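Local coordinates for putative restriction endonuclease domain-containing protein (Anabaena variabilis, PDB 3OT2) that is of uncharacterised function but is probably a nuclease with the PD-(D/E)XK fold of restriction endonucleases, at residues A24-E29 and D75-P80; P36-H42 and I112-Q117; A63-L69 and D81-W87. All blocks are in the same frame, centred on the assembly; numbering follows the deposited sequence.

Interaction 1: A24-E29 and D75-P80; sequences ASEYIE and DHSTVP
The imidazole of His-76 has Ile-28 CA above its centre and Glu-29 N above its rim on one face; His-128 also stacks with this ring. Tyr-27, by contrast, is met at its edge, where Asp-75 O lies in the ring plane, 3.4 Å from CE2. With chi1 at 180° CG lies opposite the backbone N, and the phenol runs out past Asp-75 until OH shares a water with Asp-75 OD2; that hydroxyl also bonds Ile-10 O. Ile-28 crosses the imidazole at about a right angle, CG2 4.0 Å from His-76 CE1.

Behind these groups lies a single antiparallel bridge, Tyr-27 with Ser-77, a hydrogen-bonded pair through which hairpin 25-34 meets hairpin 71-78. Tyr-27 N gives to Ser-77 O at 2.8 Å, and Ser-77 N returns a bond to Tyr-27 O at 3.0 Å.

Glu-26 adds a third bond from its side chain: the anti lone pair of OE2 takes Val-79 N at 2.8 Å, nearly straight (171°), with Thr-78 CB 3.4 Å from the same oxygen. Cut back to an alanine, this position is likely to leave the Val-79 N-H without its acceptor and a gap beside Thr-78. Farther along, Ala-24 CB rests on Val-79 CG2 at 3.9 Å.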
loop_
_atom_site.group_PDB
_atom_site.type_symbol
_atom_site.label_atom_id
_atom_site.label_comp_id
_atom_site.label_asym_id
_atom_site.label_seq_id
_atom_site.Cartn_x
_atom_site.Cartn_y
_atom_site.Cartn_z
ATOM N N ALA A 24 -12.928 14.336 -11.833
ATOM C CA ALA A 24 -11.745 14.717 -12.604
ATOM C C ALA A 24 -10.980 13.505 -13.168
ATOM O O ALA A 24 -11.065 12.393 -12.639
ATOM C CB ALA A 24 -10.825 15.561 -11.747
ATOM N N SER A 25 -10.280 13.733 -14.281
ATOM C CA SER A 25 -9.471 12.722 -14.941
ATOM C C SER A 25 -7.996 12.925 -14.622
ATOM O O SER A 25 -7.488 14.055 -14.614
ATOM C CB SER A 25 -9.691 12.742 -16.447
ATOM O OG SER A 25 -11.024 12.366 -16.741
ATOM N N GLU A 26 -7.317 11.816 -14.366
ATOM C CA GLU A 26 -5.893 11.801 -14.105
ATOM C C GLU A 26 -5.181 11.175 -15.278
ATOM O O GLU A 26 -5.762 10.346 -15.990
ATOM C CB GLU A 26 -5.571 11.042 -12.810
ATOM C CG GLU A 26 -6.180 11.668 -11.572
ATOM C CD GLU A 26 -5.756 11.038 -10.258
ATOM O OE1 GLU A 26 -5.976 9.822 -10.086
ATOM O OE2 GLU A 26 -5.254 11.764 -9.374
ATOM N N TYR A 27 -3.942 11.604 -15.510
ATOM C CA TYR A 27 -3.070 11.062 -16.553
ATOM C C TYR A 27 -1.909 10.386 -15.823
ATOM O O TYR A 27 -1.047 11.063 -15.248
ATOM C CB TYR A 27 -2.624 12.154 -17.537
ATOM C CG TYR A 27 -1.713 11.652 -18.635
ATOM C CD1 TYR A 27 -2.232 11.139 -19.823
ATOM C CD2 TYR A 27 -0.329 11.727 -18.506
ATOM C CE1 TYR A 27 -1.394 10.692 -20.848
ATOM C CE2 TYR A 27 0.516 11.285 -19.522
ATOM C CZ TYR A 27 -0.022 10.780 -20.696
ATOM O OH TYR A 27 0.818 10.323 -21.680
ATOM N N ILE A 28 -1.958 9.038 -15.758
ATOM C CA ILE A 28 -1.004 8.223 -15.003
ATOM C C ILE A 28 -0.416 7.172 -15.905
ATOM O O ILE A 28 -1.160 6.364 -16.463
ATOM C CB ILE A 28 -1.682 7.568 -13.770
ATOM C CG1 ILE A 28 -2.467 8.596 -12.914
ATOM C CG2 ILE A 28 -0.636 6.816 -12.924
ATOM C CD1 ILE A 28 -3.580 8.010 -12.113
ATOM N N GLU A 29 0.919 7.175 -16.036
ATOM C CA GLU A 29 1.675 6.197 -16.841
ATOM C C GLU A 29 1.121 6.101 -18.281
ATOM O O GLU A 29 1.004 5.007 -18.841
ATOM C CB GLU A 29 1.675 4.816 -16.149
ATOM C CG GLU A 29 2.305 4.848 -14.762
ATOM C CD GLU A 29 2.289 3.558 -13.970
ATOM O OE1 GLU A 29 1.334 2.765 -14.142
ATOM O OE2 GLU A 29 3.183 3.380 -13.111
ATOM N N ASP A 75 5.736 13.834 -15.816
ATOM C CA ASP A 75 4.980 13.243 -16.936
ATOM C C ASP A 75 3.582 12.711 -16.505
ATOM O O ASP A 75 2.932 11.975 -17.263
ATOM C CB ASP A 75 5.785 12.149 -17.672
ATOM C CG ASP A 75 5.262 11.796 -19.055
ATOM O OD1 ASP A 75 4.968 12.732 -19.839
ATOM O OD2 ASP A 75 5.121 10.580 -19.346
ATOM N N HIS A 76 3.102 13.122 -15.315
ATOM C CA HIS A 76 1.779 12.740 -14.810
ATOM C C HIS A 76 0.963 13.975 -14.513
ATOM O O HIS A 76 1.535 15.018 -14.196
ATOM C CB HIS A 76 1.879 11.886 -13.515
ATOM C CG HIS A 76 2.472 10.506 -13.666
ATOM N ND1 HIS A 76 2.351 9.562 -12.654
ATOM C CD2 HIS A 76 3.200 9.965 -14.678
ATOM C CE1 HIS A 76 3.005 8.490 -13.083
ATOM N NE2 HIS A 76 3.540 8.691 -14.289
ATOM N N SER A 77 -0.363 13.849 -14.553
ATOM C CA SER A 77 -1.274 14.935 -14.186
ATOM C C SER A 77 -2.341 14.355 -13.266
ATOM O O SER A 77 -3.216 13.616 -13.719
ATOM C CB SER A 77 -1.879 15.596 -15.418
ATOM O OG SER A 77 -2.667 16.680 -14.970
ATOM N N THR A 78 -2.222 14.632 -11.963
ATOM C CA THR A 78 -3.089 14.033 -10.955
ATOM C C THR A 78 -3.894 15.068 -10.176
ATOM O O THR A 78 -3.602 16.262 -10.212
ATOM C CB THR A 78 -2.266 13.163 -9.982
ATOM O OG1 THR A 78 -1.228 13.942 -9.380
ATOM C CG2 THR A 78 -1.678 11.920 -10.665
ATOM N N VAL A 79 -4.931 14.583 -9.490
ATOM C CA VAL A 79 -5.827 15.404 -8.688
ATOM C C VAL A 79 -5.945 14.752 -7.303
ATOM O O VAL A 79 -6.937 14.068 -7.033
ATOM C CB VAL A 79 -7.213 15.630 -9.361
ATOM C CG1 VAL A 79 -8.036 16.661 -8.584
ATOM C CG2 VAL A 79 -7.072 16.062 -10.817
ATOM N N PRO A 80 -4.961 14.970 -6.396
ATOM C CA PRO A 80 -5.074 14.390 -5.053
ATOM C C PRO A 80 -6.347 14.887 -4.375
ATOM O O PRO A 80 -6.766 16.016 -4.646
ATOM C CB PRO A 80 -3.820 14.919 -4.333
ATOM C CG PRO A 80 -2.858 15.189 -5.412
ATOM C CD PRO A 80 -3.706 15.737 -6.533
HETATM O O HOH W 1 3.584 9.643 -21.487
#

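Interaction 2: P36-H42 and I112-Q117; sequences PMPQGKH and ILSPDQ
Turned anti to the backbone N (chi1 -174°), CG of His-42 carries the imidazole across to the chain leaving strand 108-112, where CD2 comes 3.0 Å from Ile-112 O. Gln-39 starts out the same way (chi1 174°) but bends at chi2, which brings its amide against CD and CG of Pro-115 and at the same time back toward the first turn of its own helix. This is a helix N-cap: Gln-39 OE1 accepts from His-42 N at 3.0 Å, the donor standing well above the carbonyl plane and not on a lone pair. The helix, 40-57, thus begins against the type I turn Ser-114 to Gln-117, which leads from the strand into helix 119-131.

Ile-112 O and Leu-113 O both lie at the edge of the His-42 ring, and Ile-112 CB sits 3.7 Å from CD2. NE2 is hydrogen-bonded to Asp-81 OD2, an oxygen that also receives Ile-112 N, so one carboxylate links the helix start to the strand end. The side chains of Gln-39 and Pro-115 cross at about a right angle, Gln-39 NE2 3.4 Å from Pro-115 CD.

Pro-36 packs against both ends of the turn, Ser-114 and Gln-117. Its CG is 3.6 Å from Ser-114 OG, while CD touches the Gln-117 amide, whose OE1 is held by Lys-121. Waters fill in the polar seam: one gives a proton to Met-37 O and lies 3.0 Å from Ser-114 OG, and two more join the Met-37 backbone to Asp-116 OD2.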
loop_
_atom_site.group_PDB
_atom_site.type_symbol
_atom_site.label_atom_id
_atom_site.label_comp_id
_atom_site.label_asym_id
_atom_site.label_seq_id
_atom_site.Cartn_x
_atom_site.Cartn_y
_atom_site.Cartn_z
ATOM N N PRO A 36 -12.907 8.367 -8.662
ATOM C CA PRO A 36 -14.212 7.787 -8.301
ATOM C C PRO A 36 -15.270 8.859 -8.038
ATOM O O PRO A 36 -14.954 10.028 -7.791
ATOM C CB PRO A 36 -13.911 6.965 -7.031
ATOM C CG PRO A 36 -12.673 7.448 -6.524
ATOM C CD PRO A 36 -11.906 8.135 -7.595
HETATM N N MSE A 37 -16.535 8.455 -8.121
HETATM C CA MSE A 37 -17.667 9.337 -7.869
HETATM C C MSE A 37 -17.664 9.754 -6.387
HETATM O O MSE A 37 -17.262 8.943 -5.538
HETATM C CB MSE A 37 -18.977 8.618 -8.247
HETATM C CG MSE A 37 -19.126 8.388 -9.749
HETATM SE SE MSE A 37 -19.620 10.051 -10.652
HETATM C CE MSE A 37 -21.409 10.236 -9.940
ATOM N N PRO A 38 -18.033 11.017 -6.049
ATOM C CA PRO A 38 -18.104 11.400 -4.630
ATOM C C PRO A 38 -19.060 10.494 -3.835
ATOM O O PRO A 38 -20.064 10.035 -4.361
ATOM C CB PRO A 38 -18.633 12.843 -4.679
ATOM C CG PRO A 38 -18.280 13.322 -6.055
ATOM C CD PRO A 38 -18.506 12.116 -6.914
ATOM N N GLN A 39 -18.699 10.196 -2.596
ATOM C CA GLN A 39 -19.452 9.337 -1.684
ATOM C C GLN A 39 -19.527 10.089 -0.355
ATOM O O GLN A 39 -18.629 10.874 -0.071
ATOM C CB GLN A 39 -18.731 7.962 -1.570
ATOM C CG GLN A 39 -19.300 6.969 -0.548
ATOM C CD GLN A 39 -18.289 6.446 0.471
ATOM O OE1 GLN A 39 -17.225 7.054 0.723
ATOM N NE2 GLN A 39 -18.620 5.300 1.096
ATOM N N GLY A 40 -20.592 9.875 0.414
ATOM C CA GLY A 40 -20.806 10.543 1.696
ATOM C C GLY A 40 -19.626 10.481 2.647
ATOM O O GLY A 40 -19.128 11.525 3.064
ATOM N N LYS A 41 -19.144 9.260 2.968
ATOM C CA LYS A 41 -18.045 9.040 3.921
ATOM C C LYS A 41 -16.798 9.764 3.471
ATOM O O LYS A 41 -16.197 10.509 4.245
ATOM C CB LYS A 41 -17.783 7.536 4.114
ATOM C CG LYS A 41 -18.771 6.886 5.106
ATOM C CD LYS A 41 -18.870 5.358 5.025
ATOM C CE LYS A 41 -17.693 4.622 5.600
ATOM N NZ LYS A 41 -18.011 3.175 5.828
ATOM N N HIS A 42 -16.455 9.606 2.183
ATOM C CA HIS A 42 -15.306 10.245 1.558
ATOM C C HIS A 42 -15.364 11.784 1.723
ATOM O O HIS A 42 -14.398 12.387 2.202
ATOM C CB HIS A 42 -15.240 9.853 0.087
ATOM C CG HIS A 42 -14.015 10.364 -0.584
ATOM N ND1 HIS A 42 -13.999 11.587 -1.218
ATOM C CD2 HIS A 42 -12.780 9.821 -0.647
ATOM C CE1 HIS A 42 -12.765 11.743 -1.664
ATOM N NE2 HIS A 42 -11.999 10.704 -1.342
ATOM N N ILE A 112 -7.952 9.767 0.209
ATOM C CA ILE A 112 -8.937 9.075 1.035
ATOM C C ILE A 112 -9.625 8.043 0.171
ATOM O O ILE A 112 -10.191 8.392 -0.866
ATOM C CB ILE A 112 -9.943 10.077 1.677
ATOM C CG1 ILE A 112 -9.206 11.167 2.483
ATOM C CG2 ILE A 112 -10.963 9.354 2.563
ATOM C CD1 ILE A 112 -9.854 12.558 2.318
ATOM N N LEU A 113 -9.574 6.772 0.597
ATOM C CA LEU A 113 -10.246 5.698 -0.137
ATOM C C LEU A 113 -11.752 5.820 -0.069
ATOM O O LEU A 113 -12.315 6.330 0.901
ATOM C CB LEU A 113 -9.834 4.314 0.391
ATOM C CG LEU A 113 -8.352 3.938 0.271
ATOM C CD1 LEU A 113 -8.137 2.563 0.852
ATOM C CD2 LEU A 113 -7.878 4.008 -1.196
ATOM N N SER A 114 -12.396 5.356 -1.133
ATOM C CA SER A 114 -13.851 5.274 -1.266
ATOM C C SER A 114 -14.116 3.942 -1.982
ATOM O O SER A 114 -13.168 3.393 -2.552
ATOM C CB SER A 114 -14.432 6.501 -1.969
ATOM O OG SER A 114 -13.856 6.760 -3.232
ATOM N N PRO A 115 -15.317 3.325 -1.872
ATOM C CA PRO A 115 -15.520 1.985 -2.468
ATOM C C PRO A 115 -15.029 1.769 -3.915
ATOM O O PRO A 115 -14.526 0.682 -4.207
ATOM C CB PRO A 115 -17.036 1.810 -2.413
ATOM C CG PRO A 115 -17.466 2.622 -1.244
ATOM C CD PRO A 115 -16.533 3.789 -1.165
ATOM N N ASP A 116 -15.181 2.760 -4.820
ATOM C CA ASP A 116 -14.813 2.549 -6.222
ATOM C C ASP A 116 -13.365 2.956 -6.556
ATOM O O ASP A 116 -12.938 2.804 -7.697
ATOM C CB ASP A 116 -15.806 3.306 -7.116
ATOM C CG ASP A 116 -17.231 2.774 -7.008
ATOM O OD1 ASP A 116 -17.400 1.532 -6.883
ATOM O OD2 ASP A 116 -18.177 3.599 -7.038
ATOM N N GLN A 117 -12.606 3.437 -5.562
ATOM C CA GLN A 117 -11.233 3.874 -5.748
ATOM C C GLN A 117 -10.288 2.679 -5.881
ATOM O O GLN A 117 -10.492 1.647 -5.242
ATOM C CB GLN A 117 -10.808 4.788 -4.562
ATOM C CG GLN A 117 -9.436 5.492 -4.681
ATOM C CD GLN A 117 -9.243 6.320 -5.945
ATOM O OE1 GLN A 117 -9.286 5.807 -7.056
ATOM N NE2 GLN A 117 -8.877 7.590 -5.812
HETATM O O HOH W 2 -15.350 9.398 -3.401
HETATM O O HOH W 3 -17.718 6.407 -5.795
HETATM O O HOH W 4 -17.219 5.793 -9.038
HETATM O O HOH W 5 -14.879 6.410 1.985
#

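Interaction 3: A63-L69 and D81-W87; sequences ARAFLEL and DISVFIW. With EDO (1,2-ethanediol), chain I.
Phe-66 sets out from CB 3.9 Å from Ser-83 O, and with chi1 at -56° its CG lies anti to the carbonyl carbon. The ring then runs with an edge toward that same oxygen, CD2 at 3.6 Å from Ser-83 O, before CE2 reaches Phe-85 CD1 at 3.9 Å, the two side chains crossing at about a right angle. One face of the Phe-66 ring carries Arg-64 CG, offset toward the rim. Phe-85 is met in turn by Leu-69, whose CD2 comes 3.7 Å from CE1, and by Phe-102.

Arg-64, Phe-66 and Phe-85 share a face of the sheet with Ser-83. The opposite face bears Ala-65, Leu-67, Ile-82 and Val-84, and there Leu-67 and Ile-82 pack on helix 40-57. The two strands form the antiparallel edge of the mixed central sheet, as expected of a PD-(D/E)XK nuclease core, with 63-67 outermost. Arg-64 pairs with Phe-85 and Phe-66 with Ser-83, each through two backbone hydrogen bonds.

At one end the indole edge of Trp-87 touches the backbone of Ala-63, CZ3 3.4 Å from its O. At the other, Glu-68 N gives a 3.1 Å bond to Asp-81 O, and the two carboxylates lie side by side, both salt-bridged to Lys-35; Asp-81 N gives a bond to Glu-111 OE1. A water accepts from Ser-83 OG and donates to Leu-69 O.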
loop_
_atom_site.group_PDB
_atom_site.type_symbol
_atom_site.label_atom_id
_atom_site.label_comp_id
_atom_site.label_asym_id
_atom_site.label_seq_id
_atom_site.Cartn_x
_atom_site.Cartn_y
_atom_site.Cartn_z
ATOM N N ALA A 63 1.217 27.426 5.240
ATOM C CA ALA A 63 0.854 26.585 4.101
ATOM C C ALA A 63 -0.615 26.733 3.797
ATOM O O ALA A 63 -1.329 27.398 4.550
ATOM C CB ALA A 63 1.168 25.112 4.410
ATOM N N ARG A 64 -1.077 26.080 2.729
ATOM C CA ARG A 64 -2.492 26.077 2.349
ATOM C C ARG A 64 -2.873 24.703 1.804
ATOM O O ARG A 64 -2.147 24.140 0.957
ATOM C CB ARG A 64 -2.807 27.182 1.327
ATOM C CG ARG A 64 -4.310 27.284 1.011
ATOM C CD ARG A 64 -4.699 28.596 0.397
ATOM N NE ARG A 64 -6.110 28.541 -0.006
ATOM C CZ ARG A 64 -6.778 29.549 -0.561
ATOM N NH1 ARG A 64 -6.181 30.717 -0.769
ATOM N NH2 ARG A 64 -8.052 29.403 -0.896
ATOM N N ALA A 65 -4.003 24.159 2.316
ATOM C CA ALA A 65 -4.582 22.898 1.880
ATOM C C ALA A 65 -5.668 23.195 0.844
ATOM O O ALA A 65 -6.515 24.056 1.072
ATOM C CB ALA A 65 -5.164 22.140 3.064
ATOM N N PHE A 66 -5.623 22.495 -0.290
ATOM C CA PHE A 66 -6.561 22.665 -1.401
ATOM C C PHE A 66 -7.303 21.386 -1.686
ATOM O O PHE A 66 -6.708 20.311 -1.690
ATOM C CB PHE A 66 -5.819 23.088 -2.685
ATOM C CG PHE A 66 -4.970 24.320 -2.587
ATOM C CD1 PHE A 66 -5.516 25.575 -2.816
ATOM C CD2 PHE A 66 -3.615 24.226 -2.284
ATOM C CE1 PHE A 66 -4.726 26.709 -2.727
ATOM C CE2 PHE A 66 -2.828 25.363 -2.179
ATOM C CZ PHE A 66 -3.384 26.598 -2.411
ATOM N N LEU A 67 -8.600 21.514 -1.958
ATOM C CA LEU A 67 -9.472 20.420 -2.348
ATOM C C LEU A 67 -9.380 20.190 -3.823
ATOM O O LEU A 67 -9.554 21.146 -4.587
ATOM C CB LEU A 67 -10.939 20.784 -2.024
ATOM C CG LEU A 67 -11.454 20.471 -0.640
ATOM C CD1 LEU A 67 -12.738 21.202 -0.369
ATOM C CD2 LEU A 67 -11.774 19.039 -0.521
ATOM N N GLU A 68 -9.187 18.923 -4.248
ATOM C CA GLU A 68 -9.266 18.542 -5.659
ATOM C C GLU A 68 -8.480 19.487 -6.615
ATOM O O GLU A 68 -9.011 19.909 -7.649
ATOM C CB GLU A 68 -10.742 18.505 -6.093
ATOM C CG GLU A 68 -11.646 17.588 -5.281
ATOM C CD GLU A 68 -11.410 16.107 -5.478
ATOM O OE1 GLU A 68 -10.932 15.731 -6.568
ATOM O OE2 GLU A 68 -11.728 15.316 -4.558
ATOM N N LEU A 69 -7.213 19.778 -6.291
ATOM C CA LEU A 69 -6.370 20.631 -7.117
ATOM C C LEU A 69 -5.516 19.763 -8.051
ATOM O O LEU A 69 -4.930 18.772 -7.603
ATOM C CB LEU A 69 -5.480 21.505 -6.203
ATOM C CG LEU A 69 -4.420 22.377 -6.863
ATOM C CD1 LEU A 69 -5.053 23.593 -7.569
ATOM C CD2 LEU A 69 -3.388 22.827 -5.846
ATOM N N ASP A 81 -6.962 14.063 -3.505
ATOM C CA ASP A 81 -8.151 14.504 -2.780
ATOM C C ASP A 81 -7.848 15.840 -2.050
ATOM O O ASP A 81 -8.658 16.778 -2.100
ATOM C CB ASP A 81 -8.621 13.417 -1.792
ATOM C CG ASP A 81 -9.283 12.210 -2.438
ATOM O OD1 ASP A 81 -9.766 12.335 -3.602
ATOM O OD2 ASP A 81 -9.357 11.155 -1.774
ATOM N N ILE A 82 -6.665 15.920 -1.395
ATOM C CA ILE A 82 -6.178 17.133 -0.701
ATOM C C ILE A 82 -4.705 17.285 -1.010
ATOM O O ILE A 82 -3.949 16.335 -0.866
ATOM C CB ILE A 82 -6.424 17.130 0.826
ATOM C CG1 ILE A 82 -7.908 16.871 1.167
ATOM C CG2 ILE A 82 -5.906 18.428 1.501
ATOM C CD1 ILE A 82 -8.114 16.320 2.530
ATOM N N SER A 83 -4.309 18.490 -1.433
ATOM C CA SER A 83 -2.923 18.880 -1.677
ATOM C C SER A 83 -2.563 20.011 -0.737
ATOM O O SER A 83 -3.296 20.997 -0.660
ATOM C CB SER A 83 -2.771 19.350 -3.121
ATOM O OG SER A 83 -2.716 18.204 -3.939
ATOM N N VAL A 84 -1.447 19.883 -0.032
ATOM C CA VAL A 84 -1.002 20.921 0.900
ATOM C C VAL A 84 0.349 21.454 0.408
ATOM O O VAL A 84 1.278 20.682 0.153
ATOM C CB VAL A 84 -0.952 20.450 2.388
ATOM C CG1 VAL A 84 -0.783 21.639 3.327
ATOM C CG2 VAL A 84 -2.207 19.658 2.774
ATOM N N PHE A 85 0.433 22.780 0.233
ATOM C CA PHE A 85 1.670 23.435 -0.232
ATOM C C PHE A 85 2.129 24.454 0.766
ATOM O O PHE A 85 1.310 25.258 1.204
ATOM C CB PHE A 85 1.420 24.164 -1.579
ATOM C CG PHE A 85 1.236 23.264 -2.775
ATOM C CD1 PHE A 85 -0.011 22.751 -3.090
ATOM C CD2 PHE A 85 2.308 22.956 -3.605
ATOM C CE1 PHE A 85 -0.177 21.918 -4.192
ATOM C CE2 PHE A 85 2.133 22.141 -4.724
ATOM C CZ PHE A 85 0.893 21.627 -5.009
ATOM N N ILE A 86 3.442 24.475 1.085
ATOM C CA ILE A 86 4.028 25.492 1.963
ATOM C C ILE A 86 3.930 26.818 1.180
ATOM O O ILE A 86 3.854 26.789 -0.066
ATOM C CB ILE A 86 5.460 25.148 2.466
ATOM C CG1 ILE A 86 6.515 25.189 1.317
ATOM C CG2 ILE A 86 5.443 23.797 3.227
ATOM C CD1 ILE A 86 7.999 24.966 1.742
ATOM N N TRP A 87 3.867 27.962 1.902
ATOM C CA TRP A 87 3.608 29.255 1.287
ATOM C C TRP A 87 4.564 29.596 0.161
ATOM O O TRP A 87 4.087 30.015 -0.889
ATOM C CB TRP A 87 3.614 30.380 2.326
ATOM C CG TRP A 87 2.539 31.399 2.073
ATOM C CD1 TRP A 87 2.693 32.619 1.478
ATOM C CD2 TRP A 87 1.133 31.257 2.349
ATOM N NE1 TRP A 87 1.472 33.249 1.383
ATOM C CE2 TRP A 87 0.500 32.437 1.916
ATOM C CE3 TRP A 87 0.342 30.234 2.897
ATOM C CZ2 TRP A 87 -0.887 32.639 2.051
ATOM C CZ3 TRP A 87 -1.023 30.444 3.043
ATOM C CH2 TRP A 87 -1.620 31.644 2.642
HETATM C C1 EDO I . -9.615 20.791 -11.170
HETATM O O1 EDO I . -8.560 21.324 -11.966
HETATM C C2 EDO I . -9.372 19.305 -11.003
HETATM O O2 EDO I . -10.462 18.769 -10.254
HETATM O O HOH W 6 -5.371 18.224 -4.969
#

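From the N terminus, 24-29 waits until 75-80 to close interaction 1, 36-42 until 112-117 to close interaction 2, and 63-69 only until 81-87 to close interaction 3, the shortest loop with eleven residues between. Interaction 1 crosses both others, whereas interaction 3 falls entirely within the span of interaction 2. Interaction 1 joins two hairpins; interaction 3 forms the edge of the central sheet, and interaction 2 ties the start of helix 40-57 to the loop beyond strand 108-112. Val-79 and Pro-80 pack on Glu-68 and Leu-69, joining interactions 1 and 3. Asp-81 bridges interactions 2 and 3, while interactions 1 and 2 do not touch.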